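Local coordinates for methyl-accepting chemotaxis protein (Vibrio cholerae, PDB 6CEQ) that probably senses oxygen through heme held in its PAS domains and passes the signal on as a chemoreceptor, at residues A[4-9]-A[22-27]; A[16-21]-A[47-52]; A[84-89]-A[105-110]. All coordinates share one frame; numbering follows the deposited sequence.

Contact 1. Residues A[4-9]-A[22-27]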
# COMPACT_ATOMS: atom_id res chain seq x y z
N GLY A 4 5.07 14.45 -12.27
CA GLY A 4 4.27 13.80 -11.26
C GLY A 4 4.90 12.58 -10.62
O GLY A 4 4.24 11.90 -9.82
N MET A 5 6.15 12.27 -10.93
CA MET A 5 6.82 11.15 -10.28
C MET A 5 7.28 11.58 -8.89
O MET A 5 8.08 12.51 -8.75
CB MET A 5 7.99 10.67 -11.13
CG MET A 5 7.53 10.23 -12.51
SD MET A 5 8.88 9.88 -13.64
CE MET A 5 9.34 8.23 -13.15
N THR A 6 6.75 10.92 -7.86
CA THR A 6 7.02 11.29 -6.48
C THR A 6 7.05 10.01 -5.64
O THR A 6 6.94 8.90 -6.16
CB THR A 6 6.00 12.30 -5.95
OG1 THR A 6 6.38 12.72 -4.63
CG2 THR A 6 4.62 11.68 -5.91
N THR A 7 7.23 10.19 -4.34
CA THR A 7 7.36 9.08 -3.40
C THR A 7 6.00 8.84 -2.75
O THR A 7 5.55 9.67 -1.96
CB THR A 7 8.42 9.39 -2.35
OG1 THR A 7 9.65 9.73 -3.00
CG2 THR A 7 8.65 8.20 -1.43
N ASN A 8 5.36 7.72 -3.09
CA ASN A 8 4.07 7.32 -2.52
C ASN A 8 4.29 6.16 -1.56
O ASN A 8 4.71 5.08 -1.98
CB ASN A 8 3.09 6.89 -3.61
CG ASN A 8 2.90 7.95 -4.67
OD1 ASN A 8 2.57 9.09 -4.36
ND2 ASN A 8 3.14 7.59 -5.92
N LEU A 9 4.00 6.39 -0.28
CA LEU A 9 4.34 5.43 0.77
C LEU A 9 3.13 5.13 1.65
O LEU A 9 2.35 6.03 1.99
CB LEU A 9 5.47 5.96 1.67
CG LEU A 9 6.84 6.26 1.08
CD1 LEU A 9 7.75 6.75 2.20
CD2 LEU A 9 7.44 5.04 0.38
N ASN A 22 1.67 8.58 3.44
CA ASN A 22 2.38 9.83 3.30
C ASN A 22 1.57 10.80 2.42
O ASN A 22 0.58 10.40 1.80
CB ASN A 22 3.80 9.57 2.77
CG ASN A 22 3.90 9.45 1.26
OD1 ASN A 22 2.95 9.08 0.58
ND2 ASN A 22 5.10 9.73 0.74
N PRO A 23 1.92 12.09 2.43
CA PRO A 23 1.05 13.06 1.75
C PRO A 23 0.94 12.84 0.25
O PRO A 23 -0.14 13.02 -0.32
CB PRO A 23 1.71 14.41 2.07
CG PRO A 23 2.45 14.16 3.36
CD PRO A 23 2.97 12.75 3.23
N ALA A 24 2.04 12.47 -0.40
CA ALA A 24 1.99 12.25 -1.84
C ALA A 24 0.97 11.17 -2.19
O ALA A 24 0.16 11.34 -3.11
CB ALA A 24 3.37 11.88 -2.36
N LEU A 25 0.95 10.07 -1.43
CA LEU A 25 -0.02 9.01 -1.71
C LEU A 25 -1.44 9.46 -1.38
O LEU A 25 -2.38 9.15 -2.11
CB LEU A 25 0.34 7.75 -0.94
CG LEU A 25 -0.59 6.57 -1.20
CD1 LEU A 25 -0.64 6.26 -2.70
CD2 LEU A 25 -0.12 5.37 -0.41
N LEU A 26 -1.62 10.18 -0.27
CA LEU A 26 -2.95 10.69 0.06
C LEU A 26 -3.47 11.61 -1.03
O LEU A 26 -4.65 11.55 -1.41
CB LEU A 26 -2.91 11.41 1.41
CG LEU A 26 -2.87 10.48 2.62
CD1 LEU A 26 -2.54 11.25 3.90
CD2 LEU A 26 -4.19 9.73 2.75
N GLN A 27 -2.60 12.49 -1.53
CA GLN A 27 -2.99 13.40 -2.60
C GLN A 27 -3.37 12.63 -3.86
O GLN A 27 -4.39 12.92 -4.50
CB GLN A 27 -1.85 14.37 -2.89
CG GLN A 27 -2.20 15.43 -3.92
CD GLN A 27 -1.06 16.41 -4.16
OE1 GLN A 27 -0.46 16.92 -3.22
NE2 GLN A 27 -0.75 16.64 -5.43

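Contact 2. Residues A[16-21]-A[47-52]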
# COMPACT_ATOMS: atom_id res chain seq x y z
N GLY A 16 -1.47 -6.26 9.79
CA GLY A 16 -2.07 -5.75 8.59
C GLY A 16 -2.91 -4.51 8.77
O GLY A 16 -3.65 -4.15 7.85
N ILE A 17 -2.80 -3.83 9.90
CA ILE A 17 -3.56 -2.61 10.12
C ILE A 17 -2.77 -1.45 9.56
O ILE A 17 -1.61 -1.24 9.94
CB ILE A 17 -3.87 -2.39 11.61
CG1 ILE A 17 -4.65 -3.58 12.17
CG2 ILE A 17 -4.66 -1.09 11.77
CD1 ILE A 17 -5.95 -3.86 11.44
N ILE A 18 -3.39 -0.68 8.66
CA ILE A 18 -2.71 0.45 8.06
C ILE A 18 -2.40 1.47 9.14
O ILE A 18 -3.25 1.82 9.96
CB ILE A 18 -3.57 1.07 6.95
CG1 ILE A 18 -3.76 0.07 5.80
CG2 ILE A 18 -2.93 2.32 6.44
CD1 ILE A 18 -4.76 0.54 4.75
N GLN A 19 -1.14 1.90 9.19
CA GLN A 19 -0.68 2.84 10.20
C GLN A 19 -0.45 4.25 9.69
O GLN A 19 -0.61 5.20 10.45
CB GLN A 19 0.63 2.33 10.84
CG GLN A 19 0.52 0.93 11.42
CD GLN A 19 -0.42 0.88 12.62
OE1 GLN A 19 -1.37 0.10 12.65
NE2 GLN A 19 -0.14 1.71 13.62
N TYR A 20 -0.06 4.41 8.42
CA TYR A 20 0.34 5.72 7.92
C TYR A 20 0.30 5.72 6.40
O TYR A 20 0.71 4.75 5.77
CB TYR A 20 1.75 6.08 8.41
CG TYR A 20 2.22 7.46 7.98
CD1 TYR A 20 1.76 8.60 8.62
CD2 TYR A 20 3.14 7.62 6.95
CE1 TYR A 20 2.17 9.86 8.24
CE2 TYR A 20 3.57 8.89 6.55
CZ TYR A 20 3.08 10.00 7.21
OH TYR A 20 3.49 11.26 6.86
N LEU A 21 -0.18 6.83 5.83
CA LEU A 21 -0.03 7.15 4.42
C LEU A 21 0.66 8.50 4.30
O LEU A 21 0.26 9.45 4.98
CB LEU A 21 -1.38 7.22 3.70
CG LEU A 21 -1.99 5.91 3.22
CD1 LEU A 21 -2.74 5.23 4.34
CD2 LEU A 21 -2.92 6.19 2.05
N GLU A 47 -9.49 7.92 5.26
CA GLU A 47 -10.16 6.98 6.14
C GLU A 47 -9.46 5.61 6.16
O GLU A 47 -9.97 4.68 6.79
CB GLU A 47 -11.59 6.79 5.60
CG GLU A 47 -12.52 8.03 5.57
CD GLU A 47 -13.74 7.89 6.48
OE1 GLU A 47 -14.23 6.73 6.64
OE2 GLU A 47 -14.26 8.91 7.01
N LEU A 48 -8.29 5.50 5.54
CA LEU A 48 -7.61 4.21 5.38
C LEU A 48 -6.86 3.78 6.63
O LEU A 48 -6.77 2.58 6.92
CB LEU A 48 -6.65 4.28 4.20
CG LEU A 48 -7.25 4.38 2.81
CD1 LEU A 48 -6.13 4.52 1.78
CD2 LEU A 48 -8.11 3.17 2.49
N VAL A 49 -6.31 4.74 7.37
CA VAL A 49 -5.55 4.42 8.56
C VAL A 49 -6.46 3.72 9.56
O VAL A 49 -7.61 4.11 9.76
CB VAL A 49 -4.91 5.69 9.15
CG1 VAL A 49 -4.36 5.43 10.54
CG2 VAL A 49 -3.80 6.20 8.23
N GLY A 50 -5.97 2.63 10.14
CA GLY A 50 -6.75 1.84 11.06
C GLY A 50 -7.53 0.72 10.41
O GLY A 50 -8.04 -0.15 11.12
N LYS A 51 -7.65 0.73 9.09
CA LYS A 51 -8.30 -0.36 8.38
C LYS A 51 -7.32 -1.50 8.14
O LYS A 51 -6.11 -1.31 8.09
CB LYS A 51 -8.89 0.12 7.06
CG LYS A 51 -10.15 0.94 7.28
CD LYS A 51 -10.97 1.15 6.02
CE LYS A 51 -12.33 1.74 6.38
NZ LYS A 51 -12.17 2.86 7.35
N ASN A 52 -7.87 -2.71 8.04
CA ASN A 52 -7.05 -3.87 7.71
C ASN A 52 -6.87 -3.99 6.20
O ASN A 52 -7.84 -3.88 5.44
CB ASN A 52 -7.67 -5.14 8.27
CG ASN A 52 -6.69 -6.28 8.28
OD1 ASN A 52 -6.27 -6.76 7.23
ND2 ASN A 52 -6.30 -6.72 9.47

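Contact 3. Residues A[84-89]-A[105-110]. Unlike the reference sequence in segment 105-110: Leu107 (reference Trp). With HEM (protoporphyrin IX containing Fe), chain D.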
# COMPACT_ATOMS: atom_id res chain seq x y z
N LEU A 84 -6.10 1.83 -12.33
CA LEU A 84 -4.76 2.34 -12.07
C LEU A 84 -3.76 1.19 -12.15
O LEU A 84 -4.12 0.02 -12.05
CB LEU A 84 -4.69 3.00 -10.69
CG LEU A 84 -5.84 3.96 -10.38
CD1 LEU A 84 -5.69 4.54 -8.99
CD2 LEU A 84 -5.93 5.05 -11.44
N GLU A 85 -2.49 1.55 -12.33
CA GLU A 85 -1.40 0.59 -12.39
C GLU A 85 -0.22 1.14 -11.62
O GLU A 85 0.10 2.33 -11.74
CB GLU A 85 -0.98 0.32 -13.84
CG GLU A 85 -1.55 -0.91 -14.48
CD GLU A 85 -0.89 -1.22 -15.81
OE1 GLU A 85 -1.34 -0.67 -16.84
OE2 GLU A 85 0.10 -1.99 -15.82
N PHE A 86 0.43 0.29 -10.83
CA PHE A 86 1.57 0.71 -10.01
C PHE A 86 2.68 -0.32 -10.08
O PHE A 86 2.42 -1.52 -10.19
CB PHE A 86 1.19 0.88 -8.53
CG PHE A 86 0.16 1.93 -8.29
CD1 PHE A 86 0.53 3.25 -8.14
CD2 PHE A 86 -1.18 1.59 -8.22
CE1 PHE A 86 -0.43 4.23 -7.91
CE2 PHE A 86 -2.14 2.57 -7.99
CZ PHE A 86 -1.77 3.88 -7.84
N ASN A 87 3.92 0.16 -9.98
CA ASN A 87 5.03 -0.72 -9.64
C ASN A 87 5.18 -0.70 -8.13
O ASN A 87 5.42 0.36 -7.54
CB ASN A 87 6.32 -0.30 -10.33
CG ASN A 87 7.42 -1.35 -10.18
OD1 ASN A 87 7.20 -2.43 -9.62
ND2 ASN A 87 8.61 -1.03 -10.69
N LEU A 88 5.02 -1.86 -7.50
CA LEU A 88 4.94 -1.97 -6.05
C LEU A 88 6.26 -2.46 -5.47
O LEU A 88 6.87 -3.41 -5.99
CB LEU A 88 3.82 -2.93 -5.64
CG LEU A 88 3.68 -3.32 -4.17
CD1 LEU A 88 2.20 -3.53 -3.85
CD2 LEU A 88 4.47 -4.58 -3.82
N THR A 89 6.67 -1.85 -4.36
CA THR A 89 7.79 -2.34 -3.57
C THR A 89 7.35 -2.47 -2.13
O THR A 89 6.79 -1.53 -1.57
CB THR A 89 8.99 -1.40 -3.65
OG1 THR A 89 9.30 -1.17 -5.03
CG2 THR A 89 10.19 -2.02 -2.95
N LEU A 105 5.18 0.05 2.03
CA LEU A 105 4.90 -0.07 0.61
C LEU A 105 5.26 1.23 -0.08
O LEU A 105 4.86 2.31 0.38
CB LEU A 105 3.42 -0.33 0.36
CG LEU A 105 2.70 -1.66 0.27
CD1 LEU A 105 1.46 -1.40 -0.55
CD2 LEU A 105 3.53 -2.77 -0.35
N GLN A 106 6.00 1.14 -1.18
CA GLN A 106 6.18 2.26 -2.09
C GLN A 106 5.50 1.92 -3.41
O GLN A 106 5.72 0.84 -3.96
CB GLN A 106 7.65 2.59 -2.32
CG GLN A 106 7.85 3.80 -3.22
CD GLN A 106 9.23 4.42 -3.09
OE1 GLN A 106 10.04 4.00 -2.27
NE2 GLN A 106 9.50 5.43 -3.91
N LEU A 107 4.70 2.85 -3.93
CA LEU A 107 3.99 2.65 -5.18
C LEU A 107 4.48 3.67 -6.20
O LEU A 107 4.48 4.87 -5.92
CB LEU A 107 2.48 2.80 -5.00
CG LEU A 107 1.76 1.81 -4.07
CD1 LEU A 107 0.30 2.15 -3.99
CD2 LEU A 107 1.93 0.36 -4.53
N VAL A 108 4.89 3.19 -7.37
CA VAL A 108 5.27 4.06 -8.48
C VAL A 108 4.15 4.01 -9.51
O VAL A 108 3.85 2.94 -10.07
CB VAL A 108 6.61 3.64 -9.10
CG1 VAL A 108 6.91 4.49 -10.34
CG2 VAL A 108 7.73 3.77 -8.07
N ASP A 109 3.53 5.16 -9.77
CA ASP A 109 2.35 5.23 -10.62
C ASP A 109 2.75 5.02 -12.08
O ASP A 109 3.56 5.79 -12.61
CB ASP A 109 1.68 6.59 -10.44
CG ASP A 109 0.31 6.67 -11.08
OD1 ASP A 109 -0.35 7.72 -10.94
OD2 ASP A 109 -0.12 5.70 -11.75
N ILE A 110 2.18 4.00 -12.72
CA ILE A 110 2.42 3.79 -14.15
C ILE A 110 1.09 3.72 -14.89
O ILE A 110 0.98 3.08 -15.94
CB ILE A 110 3.26 2.53 -14.39
CG1 ILE A 110 2.63 1.30 -13.71
CG2 ILE A 110 4.67 2.73 -13.89
CD1 ILE A 110 3.43 0.02 -13.90
CHA HEM D . -1.39 -5.69 -4.20
CHB HEM D . 0.28 -5.29 0.33
CHC HEM D . -2.57 -1.35 0.82
CHD HEM D . -5.26 -3.11 -2.81
C1A HEM D . -0.60 -5.81 -3.07
C2A HEM D . 0.61 -6.52 -3.01
C3A HEM D . 1.09 -6.41 -1.74
C4A HEM D . 0.17 -5.64 -1.00
CMA HEM D . 2.37 -7.02 -1.21
CAA HEM D . 1.27 -7.26 -4.14
CBA HEM D . 0.54 -8.59 -4.36
CGA HEM D . 1.09 -9.26 -5.60
O1A HEM D . 1.53 -8.57 -6.54
O2A HEM D . 1.11 -10.51 -5.68
C1B HEM D . -0.32 -4.11 0.81
C2B HEM D . 0.09 -3.48 2.02
C3B HEM D . -0.69 -2.38 2.18
C4B HEM D . -1.61 -2.35 1.01
CMB HEM D . 1.18 -3.95 2.94
CAB HEM D . -0.64 -1.41 3.29
CBB HEM D . 0.53 -0.97 3.73
C1C HEM D . -3.59 -1.48 -0.12
C2C HEM D . -4.69 -0.62 -0.29
C3C HEM D . -5.46 -1.12 -1.33
C4C HEM D . -4.82 -2.31 -1.79
CMC HEM D . -4.97 0.63 0.51
CAC HEM D . -6.70 -0.53 -1.86
CBC HEM D . -6.81 0.78 -2.00
C1D HEM D . -4.37 -3.91 -3.52
C2D HEM D . -4.67 -4.44 -4.86
C3D HEM D . -3.60 -5.15 -5.24
C4D HEM D . -2.63 -5.06 -4.14
CMD HEM D . -5.94 -4.22 -5.64
CAD HEM D . -3.43 -5.89 -6.54
CBD HEM D . -4.52 -6.96 -6.67
CGD HEM D . -4.46 -7.89 -5.49
O1D HEM D . -5.40 -7.93 -4.68
O2D HEM D . -3.46 -8.63 -5.33
NA HEM D . -0.86 -5.28 -1.83
NB HEM D . -1.32 -3.41 0.25
NC HEM D . -3.69 -2.49 -1.03
ND HEM D . -3.14 -4.32 -3.15
FE HEM D . -2.27 -3.93 -1.55
O HOH W 1 0.59 0.82 -17.53
O HOH W 2 7.68 0.90 -5.98
O HOH W 3 -0.95 -2.00 -2.57

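Contact 1. Residues A[4-9]-A[22-27]
Asn22 and Leu9 grip each other through both backbone and side chain, and Ala24 closes the packing beside them. The carboxamide of Asn22 is used at both ends. Its ND2 donates almost straight to Thr7 O at 2.7 Å; the acceptor lies in the plane of the Asn22 amide, but the amide approaches from above the plane of the Thr7 carbonyl. At the other end OD1 takes two N-H groups, Leu9 N and Leu25 N, each at 3.0 Å and arriving on opposite faces of the amide plane, Leu9 N standing well above it. With chi1 at 85°, CG lies between the backbone N and the carbonyl carbon, which turns the amide back over the first turn of the helix, where OD1 meets Leu25 N, and against the backbone of Thr7 to Leu9. A further backbone bond, Asn22 N to Leu9 O at 3.0 Å, closes the pairing, so two bonds join the same two residues.

Leu9 covers the amide with its aliphatic base: CB rests 3.8 Å from Asn22 CG, and the two side chains pass at a slant. Ala24 CB is pressed tightly against Thr7 O at 3.1 Å and also meets Thr6 CG2. Leu25 CD2 packs on Leu9 O, while its CD1 meets Asn8 CB. The amide of Asn8 brings OD1 close to Ala24, but its ND2 donates to Leu107 O on the adjoining strand. Here an asparagine N-cap at the head of helix 23-31 also ties that helix to strand 8-12 of the PAS sheet.

Contact 2. Residues A[16-21]-A[47-52]
Above the carboxamide of Asn52 sits the carbonyl oxygen of Gly16, 3.7 Å from Asn52 CG, while Ile17 CD1 comes obliquely onto the nitrogen end from the same side and stops 3.5 Å from Asn52 ND2. Asn52 CG lies anti to the backbone N (chi1 -165°), which turns a face of the amide to Gly16 O. The isoleucine and asparagine side chains cross at about a right angle. The amide is held from beyond these residues: OD1 accepts firmly from Asp54 N, while weaker bonds, Arg64 NH2 to OD1 and ND2 to Glu15 O, would also resist its rotation.

Two backbone bonds join the segments. Ile18 N donates to Lys51 O and Gly50 N to Ile18 O, each at 2.8 Å. Ile18 is thereby clasped by a type II turn running from Leu48 to Lys51, whose own closing bond joins Lys51 N to Leu48 O. The side chain of Ile18 enters the mouth of this turn, with CB 3.5 Å from Leu48 O. Next to it Leu21 meets Leu48 crosswise, CD2 to CD1 at 3.6 Å, and slides past Val49 in the opposite direction, its CD1 reaching Val49 CG2. Leu29 of helix 23-31 packs on both leucines, and the side chain of Leu48 comes within about 4 Å of the heme at the nearest atoms.

At Gln19 and Tyr20, which both face Met11, strand 18-21 carries a classic beta bulge. The turn docks the loop between helices 33-39 and 60-68 on outer strand 18-21 of the PAS sheet, consistent with a loop that lines the heme pocket.

Contact 3. Residues A[84-89]-A[105-110]
In the hairpin of strands 84-94 and 100-109, part of the antiparallel PAS sheet, Phe86, Leu88, Leu105 and Leu107 pack on the side that looks into the domain. Leu107, which differs from the reference sequence, lays CD1 over the centre of one face of the Phe86 ring, 4.3 Å from the centroid and only 10° off the normal: a CH-pi contact. Its other branch, CD2, turns to Leu88 CB at 4.0 Å. Phe86 CG lies anti to the carbonyl carbon (chi1 -62°), setting ring CD1 against Leu107 CB at 3.7 Å.

Leu88 and Leu105, which belong to the heme pocket, touch obliquely and each set a methyl on the porphyrin: Leu88 CD1 is 3.5 Å from heme C2A, Leu105 CD1 3.5 Å from heme C1B. Water 3 lies a long 2.5 Å from the heme iron, which has one further ligand from elsewhere in the structure.

Paired backbone bonds link Asn87 with Val108 and Thr89 with Gln106; Ile110 N donates to Glu85 O. Asp109 OD2 accepts from Thr111 OG1, while its CB packs near Phe86 CE1. On the face of Asn87 and Val108, water 2 donates to Asn87 O and Gln106 O and accepts from Thr89 OG1, at 2.8 Å each.

In the fold
All three contacts draw on one antiparallel sheet, in which strand 8-12 lies between strands 18-21 and 100-109. Contact 1 touches both others, its centre about 10 Å from that of contact 3 and about 16 Å from that of contact 2. It meets contact 3 through the probable Asn8 O to Leu107 N bond, and contact 2 where Leu26 packs on Leu21. The centres of contacts 2 and 3 lie about 18 Å apart, on opposite sides of the chain's centre, and their nearest atoms about 7 Å. Along the chain contacts 1 and 2 alternate and contact 3 follows. Contacts 2 and 3 both approach the heme, consistent with a sensor whose sheet and loops enclose the cofactor.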